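PDB 5Z8O: Cyclase/dehydrase from Mycobacterium smegmatis str. MC2 155, which is of unknown function but, as a START-superfamily protein of the polyketide cyclase/dehydrase and lipid transport family, probably binds a lipid or other hydrophobic ligand. Local coordinates for residues I17-N31 against L133-T145. Sequence-based numbering, arbitrary orientation. Where two conformers were deposited one is given.
Sequences ITSIVSDFEAYPQWN and LAKALEGRVEQLT
W30 and R140 make the two largest contributions to the contact between I17-N31 and the C-terminal helix. The aliphatic part of R140 lies over one face of the indole in a CH-pi contact, its CG 3.8 Å from the centroid of the five-membered ring of W30. A bend at chi2 (60°) then carries the guanidinium over the CD1 edge of that ring, the two planes 20° apart and R140 NE 3.4 Å from W30 CD1. On the six-membered ring, W30 CZ3 packs 4.0 Å from L137 CB and 4.1 Å from L133 CD1.

Two amides fix the end of R140. NH2 donates to OE1 of Q29 (3.0 Å) from above the amide's plane, and NH1 donates to OE1 of Q143, one turn further along its own helix. A water bridges the backbones, donating to the carbonyl oxygens of W30 and A136.

Beside the indole, I20 is a knob in a hole formed by L137, R140, V141 and L144. Its CG2 meets L137 CD1 at 3.6 Å and also lies over the same indole face as R140 CG, while CG1 and CD1 meet the tip of L144. I17 adds CD1 against V141 CG2 (3.5 Å).

With I17, L133 and L137 also resting on the antiparallel sheet, this packing of two short helices against the long C-terminal helix is characteristic of the Bet v 1-like helix-grip fold.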
ATOM      1  N   ILE B  17      19.917  -1.900 -18.471  1.00 21.49           N
ATOM      2  CA  ILE B  17      19.052  -2.851 -17.775  1.00 24.06           C
ATOM      3  C   ILE B  17      18.868  -2.445 -16.321  1.00 28.23           C
ATOM      4  O   ILE B  17      17.753  -2.491 -15.786  1.00 31.10           O
ATOM      5  CB  ILE B  17      19.617  -4.276 -17.898  1.00 27.76           C
ATOM      6  CG1 ILE B  17      19.647  -4.689 -19.364  1.00 30.11           C
ATOM      7  CG2 ILE B  17      18.784  -5.253 -17.086  1.00 27.88           C
ATOM      8  CD1 ILE B  17      18.307  -4.594 -20.022  1.00 33.01           C
ATOM      9  N   THR B  18      19.955  -2.021 -15.666  1.00 27.04           N
ATOM     10  CA  THR B  18      19.862  -1.549 -14.289  1.00 28.25           C
ATOM     11  C   THR B  18      18.915  -0.360 -14.176  1.00 25.65           C
ATOM     12  O   THR B  18      18.112  -0.288 -13.245  1.00 21.23           O
ATOM     13  CB  THR B  18      21.251  -1.169 -13.762  1.00 28.17           C
ATOM     14  OG1 THR B  18      22.087  -2.334 -13.670  1.00 33.18           O
ATOM     15  CG2 THR B  18      21.144  -0.496 -12.396  1.00 28.36           C
ATOM     16  N   SER B  19      18.958   0.556 -15.142  1.00 26.63           N
ATOM     17  CA  SER B  19      18.068   1.713 -15.100  1.00 31.29           C
ATOM     18  C   SER B  19      16.612   1.311 -15.308  1.00 33.17           C
ATOM     19  O   SER B  19      15.709   1.880 -14.683  1.00 35.42           O
ATOM     20  CB  SER B  19      18.507   2.745 -16.143  1.00 39.50           C
ATOM     21  OG  SER B  19      18.290   2.288 -17.472  1.00 48.70           O
ATOM     22  N   ILE B  20      16.358   0.343 -16.189  1.00 30.57           N
ATOM     23  CA  ILE B  20      14.984  -0.081 -16.436  1.00 25.01           C
ATOM     24  C   ILE B  20      14.410  -0.785 -15.215  1.00 20.38           C
ATOM     25  O   ILE B  20      13.309  -0.467 -14.753  1.00 21.13           O
ATOM     26  CB  ILE B  20      14.911  -0.983 -17.680  1.00 24.37           C
ATOM     27  CG1 ILE B  20      15.343  -0.229 -18.938  1.00 23.95           C
ATOM     28  CG2 ILE B  20      13.509  -1.533 -17.840  1.00 26.25           C
ATOM     29  CD1 ILE B  20      15.484  -1.134 -20.157  1.00 25.93           C
ATOM     30  N   VAL B  21      15.155  -1.751 -14.671  1.00 14.49           N
ATOM     31  CA  VAL B  21      14.680  -2.518 -13.523  1.00 22.83           C
ATOM     32  C   VAL B  21      14.568  -1.641 -12.280  1.00 24.19           C
ATOM     33  O   VAL B  21      13.679  -1.850 -11.446  1.00 22.53           O
ATOM     34  CB  VAL B  21      15.604  -3.730 -13.289  1.00 27.17           C
ATOM     35  CG1 VAL B  21      15.176  -4.507 -12.052  1.00 31.83           C
ATOM     36  CG2 VAL B  21      15.607  -4.633 -14.508  1.00 26.65           C
ATOM     37  N   SER B  22      15.447  -0.645 -12.134  1.00 24.10           N
ATOM     38  CA  SER B  22      15.414   0.219 -10.959  1.00 24.04           C
ATOM     39  C   SER B  22      14.360   1.314 -11.056  1.00 24.72           C
ATOM     40  O   SER B  22      13.978   1.881 -10.025  1.00 21.11           O
ATOM     41  CB  SER B  22      16.783   0.864 -10.737  1.00 22.93           C
ATOM     42  OG  SER B  22      17.076   1.794 -11.761  0.60 23.81           O
ATOM     43  N   ASP B  23      13.892   1.631 -12.264  1.00 17.80           N
ATOM     44  CA  ASP B  23      12.894   2.680 -12.473  1.00 18.29           C
ATOM     45  C   ASP B  23      11.516   2.103 -12.164  1.00 16.66           C
ATOM     46  O   ASP B  23      10.709   1.817 -13.052  1.00 17.15           O
ATOM     47  CB  ASP B  23      12.964   3.211 -13.897  1.00 21.91           C
ATOM     48  CG  ASP B  23      12.206   4.507 -14.071  1.00 27.57           C
ATOM     49  OD1 ASP B  23      11.517   4.935 -13.120  1.00 27.95           O
ATOM     50  OD2 ASP B  23      12.279   5.084 -15.174  1.00 28.22           O
ATOM     51  N   PHE B  24      11.247   1.943 -10.865  1.00 17.48           N
ATOM     52  CA  PHE B  24      10.038   1.241 -10.439  1.00 19.66           C
ATOM     53  C   PHE B  24       8.777   1.972 -10.881  1.00 18.44           C
ATOM     54  O   PHE B  24       7.801   1.340 -11.302  1.00 16.76           O
ATOM     55  CB  PHE B  24      10.043   1.059  -8.922  1.00 21.85           C
ATOM     56  CG  PHE B  24      11.244   0.327  -8.409  1.00 21.26           C
ATOM     57  CD1 PHE B  24      11.429  -1.013  -8.706  1.00 20.28           C
ATOM     58  CD2 PHE B  24      12.185   0.974  -7.625  1.00 22.79           C
ATOM     59  CE1 PHE B  24      12.530  -1.693  -8.236  1.00 21.11           C
ATOM     60  CE2 PHE B  24      13.290   0.298  -7.151  1.00 22.75           C
ATOM     61  CZ  PHE B  24      13.463  -1.038  -7.457  1.00 22.50           C
ATOM     62  N   GLU B  25       8.774   3.303 -10.792  1.00 12.21           N
ATOM     63  CA  GLU B  25       7.572   4.047 -11.146  1.00 20.49           C
ATOM     64  C   GLU B  25       7.302   4.061 -12.645  1.00 15.73           C
ATOM     65  O   GLU B  25       6.201   4.444 -13.050  1.00 17.09           O
ATOM     66  CB  GLU B  25       7.663   5.472 -10.595  1.00 21.40           C
ATOM     67  CG  GLU B  25       7.599   5.510  -9.070  1.00 22.12           C
ATOM     68  CD  GLU B  25       7.520   6.916  -8.501  1.00 30.53           C
ATOM     69  OE1 GLU B  25       7.975   7.867  -9.175  1.00 31.16           O
ATOM     70  OE2 GLU B  25       6.999   7.066  -7.372  1.00 25.79           O
ATOM     71  N   ALA B  26       8.256   3.636 -13.471  1.00 17.99           N
ATOM     72  CA  ALA B  26       8.022   3.486 -14.902  1.00 17.89           C
ATOM     73  C   ALA B  26       7.532   2.095 -15.283  1.00 20.66           C
ATOM     74  O   ALA B  26       7.224   1.867 -16.458  1.00 19.40           O
ATOM     75  CB  ALA B  26       9.295   3.812 -15.692  1.00 17.35           C
ATOM     76  N   TYR B  27       7.448   1.169 -14.325  1.00 20.65           N
ATOM     77  CA  TYR B  27       6.943  -0.173 -14.616  1.00 18.68           C
ATOM     78  C   TYR B  27       5.612  -0.192 -15.363  1.00 20.39           C
ATOM     79  O   TYR B  27       5.485  -0.991 -16.306  1.00 19.02           O
ATOM     80  CB  TYR B  27       6.809  -0.993 -13.323  1.00 17.03           C
ATOM     81  CG  TYR B  27       8.099  -1.592 -12.804  1.00 20.95           C
ATOM     82  CD1 TYR B  27       9.319  -1.297 -13.395  1.00 15.95           C
ATOM     83  CD2 TYR B  27       8.086  -2.485 -11.739  1.00 31.75           C
ATOM     84  CE1 TYR B  27      10.496  -1.854 -12.924  1.00 21.97           C
ATOM     85  CE2 TYR B  27       9.254  -3.051 -11.264  1.00 34.69           C
ATOM     86  CZ  TYR B  27      10.456  -2.733 -11.861  1.00 32.19           C
ATOM     87  OH  TYR B  27      11.617  -3.299 -11.386  1.00 32.83           O
ATOM     88  N   PRO B  28       4.599   0.610 -15.011  1.00 15.92           N
ATOM     89  CA  PRO B  28       3.321   0.516 -15.735  1.00 16.33           C
ATOM     90  C   PRO B  28       3.420   0.841 -17.215  1.00 17.34           C
ATOM     91  O   PRO B  28       2.565   0.387 -17.983  1.00 19.50           O
ATOM     92  CB  PRO B  28       2.426   1.528 -15.002  1.00 19.79           C
ATOM     93  CG  PRO B  28       3.042   1.681 -13.654  1.00 18.90           C
ATOM     94  CD  PRO B  28       4.513   1.572 -13.894  1.00 16.46           C
ATOM     95  N   GLN B  29       4.447   1.584 -17.642  1.00 24.66           N
ATOM     96  CA  GLN B  29       4.567   1.974 -19.047  1.00 25.56           C
ATOM     97  C   GLN B  29       4.848   0.785 -19.958  1.00 28.13           C
ATOM     98  O   GLN B  29       4.477   0.813 -21.137  1.00 27.91           O
ATOM     99  CB  GLN B  29       5.668   3.021 -19.213  1.00 24.56           C
ATOM    100  CG  GLN B  29       5.414   4.320 -18.473  1.00 32.18           C
ATOM    101  CD  GLN B  29       6.616   5.244 -18.507  1.00 41.01           C
ATOM    102  OE1 GLN B  29       7.481   5.127 -19.378  1.00 44.46           O
ATOM    103  NE2 GLN B  29       6.682   6.166 -17.552  1.00 42.15           N
ATOM    104  N   TRP B  30       5.492  -0.262 -19.444  1.00 27.39           N
ATOM    105  CA  TRP B  30       5.893  -1.394 -20.269  1.00 26.18           C
ATOM    106  C   TRP B  30       5.369  -2.730 -19.757  1.00 24.54           C
ATOM    107  O   TRP B  30       5.676  -3.768 -20.357  1.00 20.89           O
ATOM    108  CB  TRP B  30       7.424  -1.427 -20.431  1.00 24.20           C
ATOM    109  CG  TRP B  30       8.229  -1.405 -19.158  1.00 25.02           C
ATOM    110  CD1 TRP B  30       8.567  -0.304 -18.425  1.00 22.75           C
ATOM    111  CD2 TRP B  30       8.851  -2.524 -18.509  1.00 23.03           C
ATOM    112  NE1 TRP B  30       9.331  -0.670 -17.342  1.00 20.47           N
ATOM    113  CE2 TRP B  30       9.521  -2.027 -17.371  1.00 20.73           C
ATOM    114  CE3 TRP B  30       8.891  -3.898 -18.768  1.00 21.06           C
ATOM    115  CZ2 TRP B  30      10.223  -2.855 -16.494  1.00 20.79           C
ATOM    116  CZ3 TRP B  30       9.590  -4.720 -17.897  1.00 19.10           C
ATOM    117  CH2 TRP B  30      10.247  -4.194 -16.774  1.00 18.29           C
ATOM    118  N   ASN B  31       4.624  -2.741 -18.657  1.00 24.77           N
ATOM    119  CA  ASN B  31       3.943  -3.942 -18.168  1.00 26.16           C
ATOM    120  C   ASN B  31       2.436  -3.725 -18.244  1.00 25.03           C
ATOM    121  O   ASN B  31       1.896  -2.898 -17.483  1.00 24.08           O
ATOM    122  CB  ASN B  31       4.372  -4.273 -16.740  1.00 29.23           C
ATOM    123  CG  ASN B  31       5.832  -4.661 -16.650  1.00 28.30           C
ATOM    124  OD1 ASN B  31       6.690  -3.834 -16.342  1.00 27.27           O
ATOM    125  ND2 ASN B  31       6.125  -5.926 -16.930  1.00 27.24           N
ATOM    126  N   LEU B 133       7.367 -11.212 -17.801  1.00 25.71           N
ATOM    127  CA  LEU B 133       8.286 -10.123 -17.486  1.00 25.75           C
ATOM    128  C   LEU B 133       9.484 -10.085 -18.433  1.00 27.89           C
ATOM    129  O   LEU B 133       9.941  -9.006 -18.833  1.00 23.46           O
ATOM    130  CB  LEU B 133       8.761 -10.330 -16.057  1.00 29.55           C
ATOM    131  CG  LEU B 133       9.818  -9.393 -15.531  1.00 29.37           C
ATOM    132  CD1 LEU B 133       9.215  -8.007 -15.443  1.00 29.54           C
ATOM    133  CD2 LEU B 133      10.328  -9.901 -14.190  1.00 32.04           C
ATOM    134  N   ALA B 134      10.059 -11.253 -18.736  1.00 30.94           N
ATOM    135  CA  ALA B 134      11.214 -11.309 -19.627  1.00 34.97           C
ATOM    136  C   ALA B 134      10.848 -10.802 -21.016  1.00 33.26           C
ATOM    137  O   ALA B 134      11.575  -9.997 -21.608  1.00 33.37           O
ATOM    138  CB  ALA B 134      11.754 -12.737 -19.695  1.00 39.65           C
ATOM    139  N   LYS B 135       9.708 -11.249 -21.546  1.00 33.00           N
ATOM    140  CA  LYS B 135       9.238 -10.725 -22.825  1.00 38.32           C
ATOM    141  C   LYS B 135       8.940  -9.232 -22.731  1.00 34.38           C
ATOM    142  O   LYS B 135       9.258  -8.468 -23.650  1.00 31.05           O
ATOM    143  CB  LYS B 135       7.997 -11.487 -23.288  1.00 45.37           C
ATOM    144  CG  LYS B 135       7.489 -11.061 -24.656  1.00 57.26           C
ATOM    145  CD  LYS B 135       6.167 -11.733 -24.998  1.00 64.54           C
ATOM    146  CE  LYS B 135       6.067 -12.037 -26.485  1.00 69.44           C
ATOM    147  NZ  LYS B 135       6.395 -10.851 -27.326  1.00 71.78           N
ATOM    148  N   ALA B 136       8.333  -8.800 -21.623  1.00 29.49           N
ATOM    149  CA  ALA B 136       8.023  -7.383 -21.459  1.00 30.69           C
ATOM    150  C   ALA B 136       9.296  -6.550 -21.362  1.00 29.07           C
ATOM    151  O   ALA B 136       9.378  -5.462 -21.944  1.00 32.78           O
ATOM    152  CB  ALA B 136       7.141  -7.178 -20.228  1.00 22.07           C
ATOM    153  N   LEU B 137      10.309  -7.054 -20.652  1.00 20.19           N
ATOM    154  CA  LEU B 137      11.570  -6.327 -20.570  1.00 24.42           C
ATOM    155  C   LEU B 137      12.252  -6.260 -21.932  1.00 26.05           C
ATOM    156  O   LEU B 137      12.827  -5.227 -22.293  1.00 24.60           O
ATOM    157  CB  LEU B 137      12.488  -6.971 -19.533  1.00 33.99           C
ATOM    158  CG  LEU B 137      13.871  -6.328 -19.432  1.00 39.35           C
ATOM    159  CD1 LEU B 137      13.744  -4.882 -18.997  1.00 39.63           C
ATOM    160  CD2 LEU B 137      14.745  -7.090 -18.465  1.00 38.97           C
ATOM    161  N   GLU B 138      12.201  -7.354 -22.698  1.00 26.82           N
ATOM    162  CA  GLU B 138      12.705  -7.335 -24.070  1.00 35.27           C
ATOM    163  C   GLU B 138      12.071  -6.206 -24.872  1.00 29.85           C
ATOM    164  O   GLU B 138      12.763  -5.468 -25.582  1.00 28.01           O
ATOM    165  CB  GLU B 138      12.445  -8.683 -24.746  1.00 42.70           C
ATOM    166  CG  GLU B 138      13.244  -9.832 -24.163  1.00 52.27           C
ATOM    167  CD  GLU B 138      13.064 -11.122 -24.938  1.00 64.08           C
ATOM    168  OE1 GLU B 138      12.135 -11.194 -25.772  1.00 70.92           O
ATOM    169  OE2 GLU B 138      13.844 -12.067 -24.702  1.00 64.39           O
ATOM    170  N   GLY B 139      10.749  -6.060 -24.772  1.00 32.78           N
ATOM    171  CA  GLY B 139      10.082  -4.976 -25.474  1.00 34.46           C
ATOM    172  C   GLY B 139      10.530  -3.609 -24.996  1.00 34.84           C
ATOM    173  O   GLY B 139      10.740  -2.699 -25.802  1.00 35.77           O
ATOM    174  N   ARG B 140      10.682  -3.446 -23.679  1.00 29.12           N
ATOM    175  CA  ARG B 140      11.148  -2.174 -23.138  1.00 29.04           C
ATOM    176  C   ARG B 140      12.574  -1.863 -23.582  1.00 29.26           C
ATOM    177  O   ARG B 140      12.910  -0.695 -23.815  1.00 25.79           O
ATOM    178  CB  ARG B 140      11.046  -2.192 -21.612  1.00 24.50           C
ATOM    179  CG  ARG B 140      11.450  -0.899 -20.930  1.00 25.49           C
ATOM    180  CD  ARG B 140      10.575   0.253 -21.388  1.00 28.44           C
ATOM    181  NE  ARG B 140      10.636   1.386 -20.470  1.00 31.85           N
ATOM    182  CZ  ARG B 140       9.857   2.460 -20.559  1.00 37.17           C
ATOM    183  NH1 ARG B 140       8.964   2.550 -21.536  1.00 40.45           N
ATOM    184  NH2 ARG B 140       9.974   3.442 -19.677  1.00 37.49           N
ATOM    185  N   VAL B 141      13.418  -2.889 -23.710  1.00 28.39           N
ATOM    186  CA  VAL B 141      14.787  -2.680 -24.173  1.00 25.66           C
ATOM    187  C   VAL B 141      14.791  -2.209 -25.622  1.00 31.01           C
ATOM    188  O   VAL B 141      15.471  -1.239 -25.974  1.00 34.90           O
ATOM    189  CB  VAL B 141      15.614  -3.964 -23.988  1.00 25.85           C
ATOM    190  CG1 VAL B 141      16.929  -3.875 -24.752  1.00 27.31           C
ATOM    191  CG2 VAL B 141      15.871  -4.201 -22.516  1.00 27.17           C
ATOM    192  N   GLU B 142      14.027  -2.887 -26.483  1.00 32.76           N
ATOM    193  CA  GLU B 142      13.937  -2.476 -27.881  1.00 43.67           C
ATOM    194  C   GLU B 142      13.355  -1.076 -28.010  1.00 47.23           C
ATOM    195  O   GLU B 142      13.779  -0.294 -28.870  1.00 46.42           O
ATOM    196  CB  GLU B 142      13.086  -3.482 -28.661  1.00 51.48           C
ATOM    197  CG  GLU B 142      12.634  -3.006 -30.037  1.00 63.01           C
ATOM    198  CD  GLU B 142      13.723  -3.070 -31.088  1.00 72.43           C
ATOM    199  OE1 GLU B 142      14.734  -3.768 -30.866  1.00 74.94           O
ATOM    200  OE2 GLU B 142      13.562  -2.419 -32.143  1.00 75.96           O
ATOM    201  N   GLN B 143      12.398  -0.732 -27.148  1.00 48.67           N
ATOM    202  CA  GLN B 143      11.800   0.596 -27.199  1.00 50.42           C
ATOM    203  C   GLN B 143      12.794   1.674 -26.774  1.00 48.41           C
ATOM    204  O   GLN B 143      12.789   2.780 -27.327  1.00 53.24           O
ATOM    205  CB  GLN B 143      10.538   0.623 -26.335  1.00 49.05           C
ATOM    206  CG  GLN B 143       9.799   1.949 -26.317  1.00 52.69           C
ATOM    207  CD  GLN B 143       8.888   2.085 -25.114  1.00 54.89           C
ATOM    208  OE1 GLN B 143       9.136   1.500 -24.060  1.00 56.26           O
ATOM    209  NE2 GLN B 143       7.815   2.852 -25.269  1.00 56.00           N
ATOM    210  N   LEU B 144      13.662   1.369 -25.809  1.00 42.11           N
ATOM    211  CA  LEU B 144      14.608   2.346 -25.283  1.00 40.97           C
ATOM    212  C   LEU B 144      15.957   2.367 -25.996  1.00 45.11           C
ATOM    213  O   LEU B 144      16.736   3.299 -25.767  1.00 41.89           O
ATOM    214  CB  LEU B 144      14.840   2.121 -23.786  1.00 35.56           C
ATOM    215  CG  LEU B 144      13.616   2.372 -22.902  1.00 33.19           C
ATOM    216  CD1 LEU B 144      13.937   2.068 -21.454  1.00 34.12           C
ATOM    217  CD2 LEU B 144      13.114   3.800 -23.066  1.00 31.95           C
ATOM    218  N   THR B 145      16.258   1.397 -26.853  1.00 47.14           N
ATOM    219  CA  THR B 145      17.551   1.394 -27.525  1.00 51.93           C
ATOM    220  C   THR B 145      17.461   2.072 -28.885  1.00 52.77           C
ATOM    221  O   THR B 145      16.408   2.089 -29.529  1.00 52.96           O
ATOM    222  CB  THR B 145      18.093  -0.030 -27.693  1.00 54.42           C
ATOM    223  OG1 THR B 145      17.085  -0.873 -28.266  1.00 57.70           O
ATOM    224  CG2 THR B 145      18.551  -0.595 -26.356  1.00 53.10           C
TER
HETATM  225  O   HOH W   1       7.459  -4.159 -23.063  1.00 35.95           O